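Local coordinates for protein restriction endonuclease EcoP15I, restriction subunit (Escherichia coli, PDB 4ZCF) that cleaves DNA as the ATP-dependent restriction subunit of a type III restriction-modification enzyme that recognises pairs of inversely oriented 5'-CAGCAG-3' sites, at residues I80-E85 and L263-T268; K380-L385 and I396-L401. All coordinates share one frame; numbering follows the deposited sequence.

Interaction 1. Residues I80-E85 and L263-T268; sequences IDVSME and LVYRLT
Leu267 N donates to Ser83 O at 2.8 Å, a nearly straight bond (172°), and Arg266 CA adds a CA-H...O contact to the same oxygen at 3.4 Å. This pairing lies in the parallel sheet of the RecA-like helicase fold, where edge strand 263-267 docks on strand 79-84, the strand that runs into the nucleotide-binding P-loop. Ser83 N answers with a bond to Tyr265 O, 2.9 Å long, while Glu85 N reaches Leu267 O only weakly. At the other end, Val264 N bonds to Asp81 O at 3.0 Å, and the register slips there by one residue: Val264 is the extra residue of a beta bulge. It turns its side chain toward Ile80, whose CG2 meets Val264 CB at 4.0 Å.

On one face, helix 12-22 packs against Val82, Tyr265 and Leu267, whereas Met84 meets Lys90 and Thr93 of helix 90-105. Across the other face, Asp81 forms a salt bridge with Arg251. Tyr265 CG, anti to the backbone N (chi1 -179°), brings the ring's CD2/CE2 side to Val82 CG1 and Met84. Met84 crosses at about a right angle in a Met-aromatic contact, SD beside the ring edge and CE 3.6 Å from Tyr265 CE2.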
loop_
_atom_site.group_PDB
_atom_site.type_symbol
_atom_site.label_atom_id
_atom_site.label_comp_id
_atom_site.label_asym_id
_atom_site.label_seq_id
_atom_site.Cartn_x
_atom_site.Cartn_y
_atom_site.Cartn_z
ATOM N N ILE C 80 -4.708 10.038 -36.165
ATOM C CA ILE C 80 -5.307 11.355 -36.385
ATOM C C ILE C 80 -4.341 12.418 -35.805
ATOM O O ILE C 80 -3.816 12.232 -34.697
ATOM C CB ILE C 80 -6.730 11.401 -35.759
ATOM C CG1 ILE C 80 -7.611 10.262 -36.323
ATOM C CG2 ILE C 80 -7.392 12.770 -35.942
ATOM C CD1 ILE C 80 -8.751 9.824 -35.449
ATOM N N ASP C 81 -4.077 13.506 -36.564
ATOM C CA ASP C 81 -3.159 14.553 -36.112
ATOM C C ASP C 81 -3.788 15.900 -35.848
ATOM O O ASP C 81 -4.616 16.373 -36.625
ATOM C CB ASP C 81 -1.967 14.701 -37.055
ATOM C CG ASP C 81 -1.130 13.449 -37.141
ATOM O OD1 ASP C 81 -1.001 12.751 -36.112
ATOM O OD2 ASP C 81 -0.581 13.178 -38.227
ATOM N N VAL C 82 -3.360 16.521 -34.739
ATOM C CA VAL C 82 -3.770 17.844 -34.280
ATOM C C VAL C 82 -2.483 18.636 -34.062
ATOM O O VAL C 82 -1.570 18.159 -33.378
ATOM C CB VAL C 82 -4.650 17.785 -32.996
ATOM C CG1 VAL C 82 -4.969 19.176 -32.471
ATOM C CG2 VAL C 82 -5.936 17.007 -33.232
ATOM N N SER C 83 -2.397 19.818 -34.679
ATOM C CA SER C 83 -1.243 20.691 -34.563
ATOM C C SER C 83 -1.637 22.004 -33.892
ATOM O O SER C 83 -2.468 22.762 -34.399
ATOM C CB SER C 83 -0.570 20.916 -35.914
ATOM O OG SER C 83 0.593 21.708 -35.746
ATOM N N MET C 84 -1.082 22.226 -32.699
ATOM C CA MET C 84 -1.336 23.409 -31.879
ATOM C C MET C 84 -0.031 23.906 -31.355
ATOM O O MET C 84 0.749 23.114 -30.828
ATOM C CB MET C 84 -2.262 23.080 -30.701
ATOM C CG MET C 84 -3.550 22.443 -31.115
ATOM S SD MET C 84 -4.874 23.040 -30.096
ATOM C CE MET C 84 -6.028 21.911 -30.462
ATOM N N GLU C 85 0.221 25.210 -31.482
ATOM C CA GLU C 85 1.468 25.789 -30.974
ATOM C C GLU C 85 1.516 25.854 -29.429
ATOM O O GLU C 85 0.485 25.725 -28.756
ATOM C CB GLU C 85 1.753 27.156 -31.622
ATOM C CG GLU C 85 3.229 27.513 -31.746
ATOM C CD GLU C 85 4.238 26.406 -32.017
ATOM O OE1 GLU C 85 4.400 26.000 -33.192
ATOM O OE2 GLU C 85 4.914 25.988 -31.048
ATOM N N LEU C 263 -3.949 14.859 -40.982
ATOM C CA LEU C 263 -4.012 16.194 -40.394
ATOM C C LEU C 263 -5.434 16.707 -40.404
ATOM O O LEU C 263 -6.040 16.898 -41.461
ATOM C CB LEU C 263 -3.014 17.183 -41.010
ATOM C CG LEU C 263 -3.028 18.598 -40.423
ATOM C CD1 LEU C 263 -2.651 18.601 -38.948
ATOM C CD2 LEU C 263 -2.112 19.518 -41.197
ATOM N N VAL C 264 -5.971 16.881 -39.197
ATOM C CA VAL C 264 -7.349 17.252 -38.947
ATOM C C VAL C 264 -7.507 18.707 -38.466
ATOM O O VAL C 264 -8.523 19.345 -38.762
ATOM C CB VAL C 264 -7.950 16.156 -38.031
ATOM C CG1 VAL C 264 -8.307 16.645 -36.633
ATOM C CG2 VAL C 264 -9.102 15.447 -38.700
ATOM N N TYR C 265 -6.486 19.247 -37.778
ATOM C CA TYR C 265 -6.514 20.603 -37.255
ATOM C C TYR C 265 -5.103 21.197 -37.198
ATOM O O TYR C 265 -4.174 20.506 -36.823
ATOM C CB TYR C 265 -7.216 20.619 -35.872
ATOM C CG TYR C 265 -7.326 21.989 -35.237
ATOM C CD1 TYR C 265 -8.243 22.924 -35.704
ATOM C CD2 TYR C 265 -6.495 22.360 -34.183
ATOM C CE1 TYR C 265 -8.293 24.213 -35.175
ATOM C CE2 TYR C 265 -6.553 23.637 -33.631
ATOM C CZ TYR C 265 -7.465 24.556 -34.120
ATOM O OH TYR C 265 -7.544 25.810 -33.571
ATOM N N ARG C 266 -4.951 22.478 -37.575
ATOM C CA ARG C 266 -3.687 23.211 -37.549
ATOM C C ARG C 266 -3.827 24.672 -37.078
ATOM O O ARG C 266 -4.401 25.523 -37.770
ATOM C CB ARG C 266 -2.952 23.115 -38.895
ATOM C CG ARG C 266 -1.510 23.614 -38.859
ATOM C CD ARG C 266 -0.594 22.731 -39.677
ATOM N NE ARG C 266 -0.892 22.792 -41.109
ATOM C CZ ARG C 266 -0.240 23.554 -41.983
ATOM N NH1 ARG C 266 0.759 24.333 -41.581
ATOM N NH2 ARG C 266 -0.580 23.540 -43.265
ATOM N N LEU C 267 -3.293 24.936 -35.886
ATOM C CA LEU C 267 -3.207 26.245 -35.261
ATOM C C LEU C 267 -1.726 26.443 -35.090
ATOM O O LEU C 267 -1.123 25.850 -34.195
ATOM C CB LEU C 267 -3.921 26.255 -33.894
ATOM C CG LEU C 267 -3.819 27.548 -33.078
ATOM C CD1 LEU C 267 -4.640 28.681 -33.707
ATOM C CD2 LEU C 267 -4.256 27.314 -31.674
ATOM N N THR C 268 -1.172 27.286 -35.940
ATOM C CA THR C 268 0.238 27.609 -36.022
ATOM C C THR C 268 0.712 28.666 -35.084
ATOM O O THR C 268 -0.065 29.313 -34.452
ATOM C CB THR C 268 0.566 28.139 -37.394
ATOM O OG1 THR C 268 -0.269 29.261 -37.647
ATOM C CG2 THR C 268 0.313 27.084 -38.416
#

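Interaction 2. Residues K380-L385 and I396-L401; sequences KEHFKL and IKPLTL
His382 projects from helix 368-389 onto the start of strand 399-404 and carries most of this contact, with Thr400 across one ring face and Pro398 at the ring's edge. The setting is the alpha/beta layering of the second RecA-like domain, in which a helix lies against a parallel sheet and the chain turns back from it into a central strand. Thr400 sits over the imidazole with its CB 4.2 Å from the ring centroid and only 7° off the ring normal, a CH-pi contact. Its OG1 lies over the same face but displaced toward the rim, with Gln515 NE2 also close to it. The two side chains run past each other in opposite directions. At the edge of the ring, His382 NE2 donates a long, weak hydrogen bond to Pro398 O, at 3.5 Å and 149°.

One helical turn further on, Leu385 extends the contact to the residue just before the strand, bringing its CD2 against Pro398 CB. Both His382 and Leu385 place CG anti to the backbone N (chi1 -171° for the histidine), which carries the imidazole and the leucine branch off the helix toward the strand.

Beyond this first shell, Phe497 of strand 497-501 meets the His382 ring edge-to-face, and Phe514 of strand 513-518 packs against both Leu385 and Pro398. Thr400 is fixed by backbone bonds to Arg496 and Ile498. The approach to the strand is pinned by Lys397, an extended side chain leading away from the helix whose NZ bonds the carbonyl oxygens of Leu488, Ser490, Asn493 and Arg495. On the helix side of that anchor, Pro398 CB stands 3.8 Å from both Leu385 CD2 and His382 NE2.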
loop_
_atom_site.group_PDB
_atom_site.type_symbol
_atom_site.label_atom_id
_atom_site.label_comp_id
_atom_site.label_asym_id
_atom_site.label_seq_id
_atom_site.Cartn_x
_atom_site.Cartn_y
_atom_site.Cartn_z
ATOM N N LYS C 380 15.063 46.356 -12.462
ATOM C CA LYS C 380 14.611 47.712 -12.830
ATOM C C LYS C 380 13.394 47.683 -13.766
ATOM O O LYS C 380 12.477 48.498 -13.611
ATOM C CB LYS C 380 15.755 48.501 -13.470
ATOM N N GLU C 381 13.385 46.718 -14.711
ATOM C CA GLU C 381 12.303 46.533 -15.676
ATOM C C GLU C 381 11.062 45.898 -15.051
ATOM O O GLU C 381 9.946 46.208 -15.487
ATOM C CB GLU C 381 12.779 45.765 -16.923
ATOM C CG GLU C 381 13.834 46.485 -17.764
ATOM C CD GLU C 381 13.585 47.946 -18.089
ATOM O OE1 GLU C 381 12.520 48.261 -18.669
ATOM O OE2 GLU C 381 14.457 48.780 -17.751
ATOM N N HIS C 382 11.253 45.045 -14.007
ATOM C CA HIS C 382 10.164 44.380 -13.277
ATOM C C HIS C 382 9.316 45.365 -12.497
ATOM O O HIS C 382 8.096 45.316 -12.612
ATOM C CB HIS C 382 10.685 43.282 -12.338
ATOM C CG HIS C 382 9.601 42.430 -11.742
ATOM N ND1 HIS C 382 9.648 42.021 -10.426
ATOM C CD2 HIS C 382 8.470 41.943 -12.306
ATOM C CE1 HIS C 382 8.569 41.284 -10.236
ATOM N NE2 HIS C 382 7.826 41.216 -11.336
ATOM N N PHE C 383 9.960 46.255 -11.706
ATOM C CA PHE C 383 9.286 47.273 -10.893
ATOM C C PHE C 383 8.523 48.281 -11.742
ATOM O O PHE C 383 7.464 48.742 -11.315
ATOM C CB PHE C 383 10.239 47.927 -9.881
ATOM C CG PHE C 383 10.628 47.013 -8.734
ATOM C CD1 PHE C 383 11.713 46.151 -8.842
ATOM C CD2 PHE C 383 9.903 47.011 -7.547
ATOM C CE1 PHE C 383 12.066 45.302 -7.785
ATOM C CE2 PHE C 383 10.257 46.157 -6.490
ATOM C CZ PHE C 383 11.337 45.312 -6.617
ATOM N N LYS C 384 9.012 48.548 -12.981
ATOM C CA LYS C 384 8.352 49.407 -13.974
ATOM C C LYS C 384 7.031 48.745 -14.418
ATOM O O LYS C 384 6.054 49.436 -14.729
ATOM C CB LYS C 384 9.257 49.632 -15.210
ATOM C CG LYS C 384 10.182 50.866 -15.152
ATOM C CD LYS C 384 9.453 52.234 -15.124
ATOM C CE LYS C 384 8.762 52.626 -16.411
ATOM N NZ LYS C 384 8.000 53.890 -16.249
ATOM N N LEU C 385 7.020 47.397 -14.443
ATOM C CA LEU C 385 5.851 46.607 -14.806
ATOM C C LEU C 385 4.988 46.362 -13.573
ATOM O O LEU C 385 3.768 46.301 -13.696
ATOM C CB LEU C 385 6.291 45.275 -15.436
ATOM C CG LEU C 385 5.231 44.530 -16.231
ATOM C CD1 LEU C 385 5.343 44.829 -17.709
ATOM C CD2 LEU C 385 5.361 43.070 -16.016
ATOM N N ILE C 396 -2.879 42.586 -11.451
ATOM C CA ILE C 396 -2.214 41.408 -12.021
ATOM C C ILE C 396 -0.872 41.289 -11.302
ATOM O O ILE C 396 -0.130 42.273 -11.259
ATOM C CB ILE C 396 -2.014 41.557 -13.566
ATOM C CG1 ILE C 396 -3.357 41.748 -14.296
ATOM C CG2 ILE C 396 -1.236 40.372 -14.161
ATOM C CD1 ILE C 396 -3.379 42.894 -15.296
ATOM N N LYS C 397 -0.565 40.109 -10.723
ATOM C CA LYS C 397 0.709 39.898 -10.031
ATOM C C LYS C 397 1.785 39.412 -11.025
ATOM O O LYS C 397 1.702 38.276 -11.505
ATOM C CB LYS C 397 0.571 38.937 -8.838
ATOM C CG LYS C 397 1.834 38.871 -7.986
ATOM C CD LYS C 397 1.810 37.720 -7.002
ATOM C CE LYS C 397 3.041 37.734 -6.132
ATOM N NZ LYS C 397 3.076 36.572 -5.208
ATOM N N PRO C 398 2.790 40.260 -11.365
ATOM C CA PRO C 398 3.821 39.815 -12.316
ATOM C C PRO C 398 4.932 39.014 -11.651
ATOM O O PRO C 398 5.174 39.141 -10.450
ATOM C CB PRO C 398 4.338 41.123 -12.920
ATOM C CG PRO C 398 4.014 42.190 -11.918
ATOM C CD PRO C 398 3.049 41.643 -10.900
ATOM N N LEU C 399 5.598 38.169 -12.436
ATOM C CA LEU C 399 6.696 37.342 -11.943
ATOM C C LEU C 399 7.916 37.461 -12.860
ATOM O O LEU C 399 7.766 37.601 -14.077
ATOM C CB LEU C 399 6.284 35.848 -11.796
ATOM C CG LEU C 399 5.004 35.471 -10.999
ATOM C CD1 LEU C 399 4.723 33.983 -11.103
ATOM C CD2 LEU C 399 5.102 35.849 -9.522
ATOM N N THR C 400 9.116 37.401 -12.257
ATOM C CA THR C 400 10.408 37.394 -12.943
ATOM C C THR C 400 11.062 36.058 -12.605
ATOM O O THR C 400 11.142 35.681 -11.428
ATOM C CB THR C 400 11.284 38.629 -12.586
ATOM O OG1 THR C 400 10.694 39.804 -13.152
ATOM C CG2 THR C 400 12.719 38.508 -13.110
ATOM N N LEU C 401 11.498 35.339 -13.648
ATOM C CA LEU C 401 12.143 34.044 -13.534
ATOM C C LEU C 401 13.575 34.123 -14.028
ATOM O O LEU C 401 13.815 34.465 -15.186
ATOM C CB LEU C 401 11.332 32.977 -14.302
ATOM C CG LEU C 401 11.931 31.567 -14.480
ATOM C CD1 LEU C 401 12.146 30.870 -13.149
ATOM C CD2 LEU C 401 11.032 30.719 -15.351
#

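How the interactions relate
Followed from the N terminus, the chain lays down strand 79-84, passes through the P-loop and the remaining strands of the first RecA-like sheet, and returns after 177 residues to close interaction 1 at the sheet's edge. Only then does it enter the second sheet through strand 280-285. Interaction 2 closes a much shorter loop there, with 10 residues between segments 380-385 and 396-401. The two contacts are therefore in series, neither nested nor crossed. Interactions 1 and 2 do not touch: the centres of interactions 1 and 2 are 34 Å apart and their nearest atoms about 17 Å apart. Each lies within its own RecA-like domain, whereas the AMP pocket draws residues from both, including Thr91 and Arg537.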